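Local coordinates for periplasmic binding protein (Veillonella parvula, PDB 4OVK) that probably binds a solute, perhaps an iron chelate or cobalamin as in its family, in the periplasm and delivers it to an ABC transporter, at residues Asn198-Ala210 with Met288-Phe301. Numbering follows the deposited sequence.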
loop_
_atom_site.group_PDB
_atom_site.type_symbol
_atom_site.label_atom_id
_atom_site.label_comp_id
_atom_site.label_asym_id
_atom_site.label_seq_id
_atom_site.Cartn_x
_atom_site.Cartn_y
_atom_site.Cartn_z
ATOM N N ASN A 198 7.243 -7.502 2.131
ATOM C CA ASN A 198 7.423 -8.046 0.776
ATOM C C ASN A 198 7.906 -9.506 0.790
ATOM O O ASN A 198 7.484 -10.311 -0.038
ATOM C CB ASN A 198 8.403 -7.185 -0.038
ATOM C CG ASN A 198 8.060 -5.711 0.003
ATOM O OD1 ASN A 198 8.301 -5.029 1.005
ATOM N ND2 ASN A 198 7.491 -5.213 -1.072
ATOM N N GLN A 199 8.782 -9.854 1.731
ATOM C CA GLN A 199 9.242 -11.250 1.825
ATOM C C GLN A 199 8.133 -12.170 2.342
ATOM O O GLN A 199 8.003 -13.304 1.875
ATOM C CB GLN A 199 10.527 -11.377 2.642
ATOM C CG GLN A 199 11.727 -10.787 1.903
ATOM C CD GLN A 199 13.057 -11.472 2.189
ATOM O OE1 GLN A 199 13.131 -12.523 2.850
ATOM N NE2 GLN A 199 14.132 -10.867 1.681
ATOM N N LEU A 200 7.316 -11.668 3.268
ATOM C CA LEU A 200 6.134 -12.403 3.718
ATOM C C LEU A 200 5.194 -12.649 2.538
ATOM O O LEU A 200 4.648 -13.735 2.406
ATOM C CB LEU A 200 5.371 -11.655 4.825
ATOM C CG LEU A 200 6.101 -11.399 6.145
ATOM C CD1 LEU A 200 5.172 -10.650 7.093
ATOM C CD2 LEU A 200 6.606 -12.689 6.779
HETATM N N MSE A 201 5.017 -11.640 1.685
HETATM C CA MSE A 201 4.102 -11.758 0.530
HETATM C C MSE A 201 4.663 -12.752 -0.477
HETATM O O MSE A 201 3.926 -13.569 -1.040
HETATM C CB MSE A 201 3.803 -10.382 -0.103
HETATM C CG MSE A 201 2.811 -9.596 0.765
HETATM SE SE MSE A 201 2.070 -8.052 -0.216
HETATM C CE MSE A 201 3.863 -7.245 -0.174
ATOM N N ILE A 202 5.970 -12.717 -0.696
ATOM C CA ILE A 202 6.616 -13.697 -1.587
ATOM C C ILE A 202 6.394 -15.132 -1.074
ATOM O O ILE A 202 6.027 -16.044 -1.845
ATOM C CB ILE A 202 8.121 -13.379 -1.775
ATOM C CG1 ILE A 202 8.281 -12.169 -2.704
ATOM C CG2 ILE A 202 8.876 -14.577 -2.352
ATOM C CD1 ILE A 202 9.681 -11.587 -2.752
ATOM N N THR A 203 6.581 -15.323 0.231
ATOM C CA THR A 203 6.417 -16.644 0.839
ATOM C C THR A 203 4.963 -17.105 0.729
ATOM O O THR A 203 4.707 -18.242 0.355
ATOM C CB THR A 203 6.851 -16.642 2.319
ATOM O OG1 THR A 203 8.263 -16.402 2.404
ATOM C CG2 THR A 203 6.528 -17.978 2.991
HETATM N N MSE A 204 4.011 -16.216 1.033
HETATM C CA MSE A 204 2.604 -16.599 1.037
HETATM C C MSE A 204 2.134 -16.969 -0.354
HETATM O O MSE A 204 1.213 -17.762 -0.499
HETATM C CB MSE A 204 1.747 -15.484 1.626
HETATM C CG MSE A 204 0.260 -15.837 1.708
HETATM SE SE MSE A 204 -0.104 -17.325 2.969
HETATM C CE MSE A 204 0.287 -16.414 4.678
ATOM N N THR A 205 2.758 -16.407 -1.387
ATOM C CA THR A 205 2.358 -16.694 -2.770
ATOM C C THR A 205 3.237 -17.752 -3.454
ATOM O O THR A 205 3.174 -17.930 -4.674
ATOM C CB THR A 205 2.283 -15.394 -3.599
ATOM O OG1 THR A 205 3.551 -14.729 -3.588
ATOM C CG2 THR A 205 1.206 -14.459 -3.012
ATOM N N GLY A 206 4.029 -18.475 -2.663
ATOM C CA GLY A 206 4.731 -19.665 -3.147
ATOM C C GLY A 206 6.082 -19.434 -3.795
ATOM O O GLY A 206 6.539 -20.252 -4.608
ATOM N N GLY A 207 6.743 -18.339 -3.422
ATOM C CA GLY A 207 8.089 -18.071 -3.903
ATOM C C GLY A 207 9.119 -18.276 -2.816
ATOM O O GLY A 207 8.788 -18.308 -1.615
ATOM N N GLU A 208 10.368 -18.437 -3.241
ATOM C CA GLU A 208 11.499 -18.423 -2.325
ATOM C C GLU A 208 12.092 -17.032 -2.402
ATOM O O GLU A 208 12.268 -16.491 -3.488
ATOM C CB GLU A 208 12.548 -19.475 -2.705
ATOM C CG GLU A 208 13.835 -19.382 -1.888
ATOM C CD GLU A 208 14.865 -20.448 -2.225
ATOM O OE1 GLU A 208 14.574 -21.353 -3.045
ATOM O OE2 GLU A 208 15.986 -20.374 -1.661
ATOM N N ASN A 209 12.408 -16.455 -1.250
ATOM C CA ASN A 209 13.076 -15.165 -1.203
ATOM C C ASN A 209 14.558 -15.257 -1.547
ATOM O O ASN A 209 15.345 -15.834 -0.789
ATOM C CB ASN A 209 12.906 -14.568 0.180
ATOM C CG ASN A 209 11.524 -14.023 0.382
ATOM O OD1 ASN A 209 11.133 -13.074 -0.294
ATOM N ND2 ASN A 209 10.762 -14.631 1.288
ATOM N N ALA A 210 14.940 -14.668 -2.679
ATOM C CA ALA A 210 16.353 -14.568 -3.059
ATOM C C ALA A 210 17.192 -13.927 -1.952
ATOM O O ALA A 210 18.316 -14.356 -1.710
ATOM C CB ALA A 210 16.512 -13.778 -4.356
HETATM N N MSE A 288 -2.902 -7.008 -4.773
HETATM C CA MSE A 288 -1.470 -7.233 -4.947
HETATM C C MSE A 288 -1.126 -8.694 -4.757
HETATM O O MSE A 288 -0.339 -9.246 -5.514
HETATM C CB MSE A 288 -0.699 -6.366 -3.967
HETATM C CG MSE A 288 0.795 -6.661 -3.963
HETATM SE SE MSE A 288 1.625 -6.411 -5.733
HETATM C CE MSE A 288 3.415 -5.918 -5.090
HETATM N N MSE A 289 -1.727 -9.341 -3.762
HETATM C CA MSE A 289 -1.461 -10.760 -3.497
HETATM C C MSE A 289 -1.910 -11.614 -4.673
HETATM O O MSE A 289 -1.233 -12.573 -5.084
HETATM C CB MSE A 289 -2.181 -11.191 -2.222
HETATM C CG MSE A 289 -1.609 -10.466 -1.030
HETATM SE SE MSE A 289 0.033 -11.363 -0.467
HETATM C CE MSE A 289 -0.610 -11.428 1.395
ATOM N N LYS A 290 -3.036 -11.238 -5.258
ATOM C CA LYS A 290 -3.546 -11.932 -6.432
ATOM C C LYS A 290 -2.646 -11.785 -7.661
ATOM O O LYS A 290 -2.419 -12.767 -8.371
ATOM C CB LYS A 290 -4.974 -11.513 -6.726
ATOM C CG LYS A 290 -5.949 -12.229 -5.801
ATOM C CD LYS A 290 -7.396 -11.850 -6.018
ATOM C CE LYS A 290 -8.275 -12.915 -5.368
ATOM N NZ LYS A 290 -9.735 -12.676 -5.520
ATOM N N TRP A 291 -2.099 -10.593 -7.870
ATOM C CA TRP A 291 -1.141 -10.356 -8.943
ATOM C C TRP A 291 0.102 -11.237 -8.751
ATOM O O TRP A 291 0.511 -11.944 -9.682
ATOM C CB TRP A 291 -0.782 -8.873 -9.009
ATOM C CG TRP A 291 0.162 -8.491 -10.075
ATOM C CD1 TRP A 291 -0.124 -8.313 -11.400
ATOM C CD2 TRP A 291 1.556 -8.217 -9.923
ATOM N NE1 TRP A 291 1.011 -7.959 -12.083
ATOM C CE2 TRP A 291 2.054 -7.880 -11.193
ATOM C CE3 TRP A 291 2.433 -8.218 -8.835
ATOM C CZ2 TRP A 291 3.388 -7.554 -11.401
ATOM C CZ3 TRP A 291 3.752 -7.902 -9.042
ATOM C CH2 TRP A 291 4.216 -7.550 -10.311
HETATM N N MSE A 292 0.673 -11.224 -7.548
HETATM C CA MSE A 292 1.891 -11.982 -7.261
HETATM C C MSE A 292 1.658 -13.461 -7.402
HETATM O O MSE A 292 2.487 -14.176 -7.969
HETATM C CB MSE A 292 2.385 -11.687 -5.845
HETATM C CG MSE A 292 2.857 -10.239 -5.766
HETATM SE SE MSE A 292 3.585 -9.889 -3.980
HETATM C CE MSE A 292 4.925 -11.323 -4.020
ATOM N N GLY A 293 0.534 -13.937 -6.885
ATOM C CA GLY A 293 0.188 -15.367 -6.980
ATOM C C GLY A 293 0.201 -15.878 -8.409
ATOM O O GLY A 293 0.739 -16.962 -8.712
ATOM N N GLN A 294 -0.385 -15.105 -9.305
ATOM C CA GLN A 294 -0.425 -15.524 -10.697
ATOM C C GLN A 294 0.918 -15.398 -11.429
ATOM O O GLN A 294 1.116 -16.069 -12.426
ATOM C CB GLN A 294 -1.562 -14.851 -11.452
ATOM C CG GLN A 294 -2.881 -15.464 -11.040
ATOM C CD GLN A 294 -4.067 -15.009 -11.851
ATOM O OE1 GLN A 294 -4.078 -13.910 -12.416
ATOM N NE2 GLN A 294 -5.099 -15.857 -11.889
ATOM N N LEU A 295 1.825 -14.557 -10.936
ATOM C CA LEU A 295 3.188 -14.528 -11.457
ATOM C C LEU A 295 3.976 -15.731 -10.970
ATOM O O LEU A 295 4.689 -16.349 -11.730
ATOM C CB LEU A 295 3.941 -13.266 -11.025
ATOM C CG LEU A 295 3.524 -11.931 -11.629
ATOM C CD1 LEU A 295 4.414 -10.831 -11.057
ATOM C CD2 LEU A 295 3.592 -11.988 -13.140
ATOM N N ILE A 296 3.840 -16.060 -9.689
ATOM C CA ILE A 296 4.759 -17.001 -9.047
ATOM C C ILE A 296 4.272 -18.460 -9.152
ATOM O O ILE A 296 5.057 -19.350 -9.516
ATOM C CB ILE A 296 5.022 -16.576 -7.589
ATOM C CG1 ILE A 296 5.644 -15.166 -7.575
ATOM C CG2 ILE A 296 5.913 -17.600 -6.893
ATOM C CD1 ILE A 296 5.752 -14.513 -6.212
ATOM N N GLN A 297 2.994 -18.698 -8.847
ATOM C CA GLN A 297 2.400 -20.038 -8.910
ATOM C C GLN A 297 1.072 -20.015 -9.658
ATOM O O GLN A 297 0.021 -20.247 -9.062
ATOM C CB GLN A 297 2.162 -20.597 -7.504
ATOM C CG GLN A 297 3.417 -20.772 -6.673
ATOM C CD GLN A 297 4.303 -21.922 -7.123
ATOM O OE1 GLN A 297 3.962 -22.711 -8.020
ATOM N NE2 GLN A 297 5.444 -22.041 -6.474
ATOM N N PRO A 298 1.105 -19.740 -10.967
ATOM C CA PRO A 298 -0.140 -19.634 -11.721
ATOM C C PRO A 298 -1.004 -20.902 -11.727
ATOM O O PRO A 298 -2.225 -20.796 -11.841
ATOM C CB PRO A 298 0.336 -19.298 -13.146
ATOM C CG PRO A 298 1.735 -19.784 -13.207
ATOM C CD PRO A 298 2.285 -19.557 -11.831
ATOM N N ASP A 299 -0.389 -22.080 -11.620
ATOM C CA ASP A 299 -1.137 -23.333 -11.608
ATOM C C ASP A 299 -1.943 -23.514 -10.319
ATOM O O ASP A 299 -2.977 -24.174 -10.330
ATOM C CB ASP A 299 -0.206 -24.537 -11.850
ATOM C CG ASP A 299 0.331 -24.597 -13.286
ATOM O OD1 ASP A 299 -0.131 -23.812 -14.145
ATOM O OD2 ASP A 299 1.210 -25.448 -13.566
ATOM N N THR A 300 -1.463 -22.926 -9.224
ATOM C CA THR A 300 -2.164 -22.924 -7.944
ATOM C C THR A 300 -3.257 -21.842 -7.920
ATOM O O THR A 300 -4.405 -22.091 -7.530
ATOM C CB THR A 300 -1.156 -22.675 -6.799
ATOM O OG1 THR A 300 -0.221 -23.766 -6.739
ATOM C CG2 THR A 300 -1.859 -22.533 -5.451
ATOM N N PHE A 301 -2.894 -20.638 -8.347
ATOM C CA PHE A 301 -3.792 -19.489 -8.260
ATOM C C PHE A 301 -4.537 -19.296 -9.590
ATOM O O PHE A 301 -4.401 -18.283 -10.268
ATOM C CB PHE A 301 -2.982 -18.265 -7.846
ATOM C CG PHE A 301 -2.333 -18.417 -6.490
ATOM C CD1 PHE A 301 -3.112 -18.491 -5.346
ATOM C CD2 PHE A 301 -0.956 -18.534 -6.362
ATOM C CE1 PHE A 301 -2.531 -18.638 -4.101
ATOM C CE2 PHE A 301 -0.370 -18.692 -5.118
ATOM C CZ PHE A 301 -1.157 -18.746 -3.987
#
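M201 and T205 of helix 198-204 rest on M289, M292 and G293 of helix 288-296, crossing at -53° with axes 9.8 Å apart, in the α/β lobe built on the parallel sheet that contains strand 180-184. Apolar packing is made mainly by selenomethionines: M201 and M289 cross at about a right angle, M201 CG lying 3.5 Å from M289 SE. In one of its two conformers M292 sets SE against M201 CB and CE against I202 CG1. I202 and M288 also touch strand 180-184, and M289 reaches F167 of helix 150-170, probably the long helix joining the two lobes, as in class III binding proteins. The backbones come closest where T205 faces the side-chain-less G293, 4.9 Å between CA atoms; T205 CG2 comes to 3.7 Å from M289 O. Set between the backbone N and the carbonyl carbon (chi1 58°), T205 OG1 turns back to donate to M201 O (2.8 Å), on the opposite face of that carbonyl from T205 N, and I296 CD1 packs against the hydroxyl. A Schellman motif then ends helix 198-204, G206 taking positive phi and G207 N bonding I202 O. T205 O, buried without a polar partner, faces I296 CG2, Q297 CG and the edge of the F301 ring. Polar contact across the pair is one bond: Q297, folded, sends NE2 to G206 O, 2.8 Å and nearly straight at 166°, the acceptor lying in its amide plane.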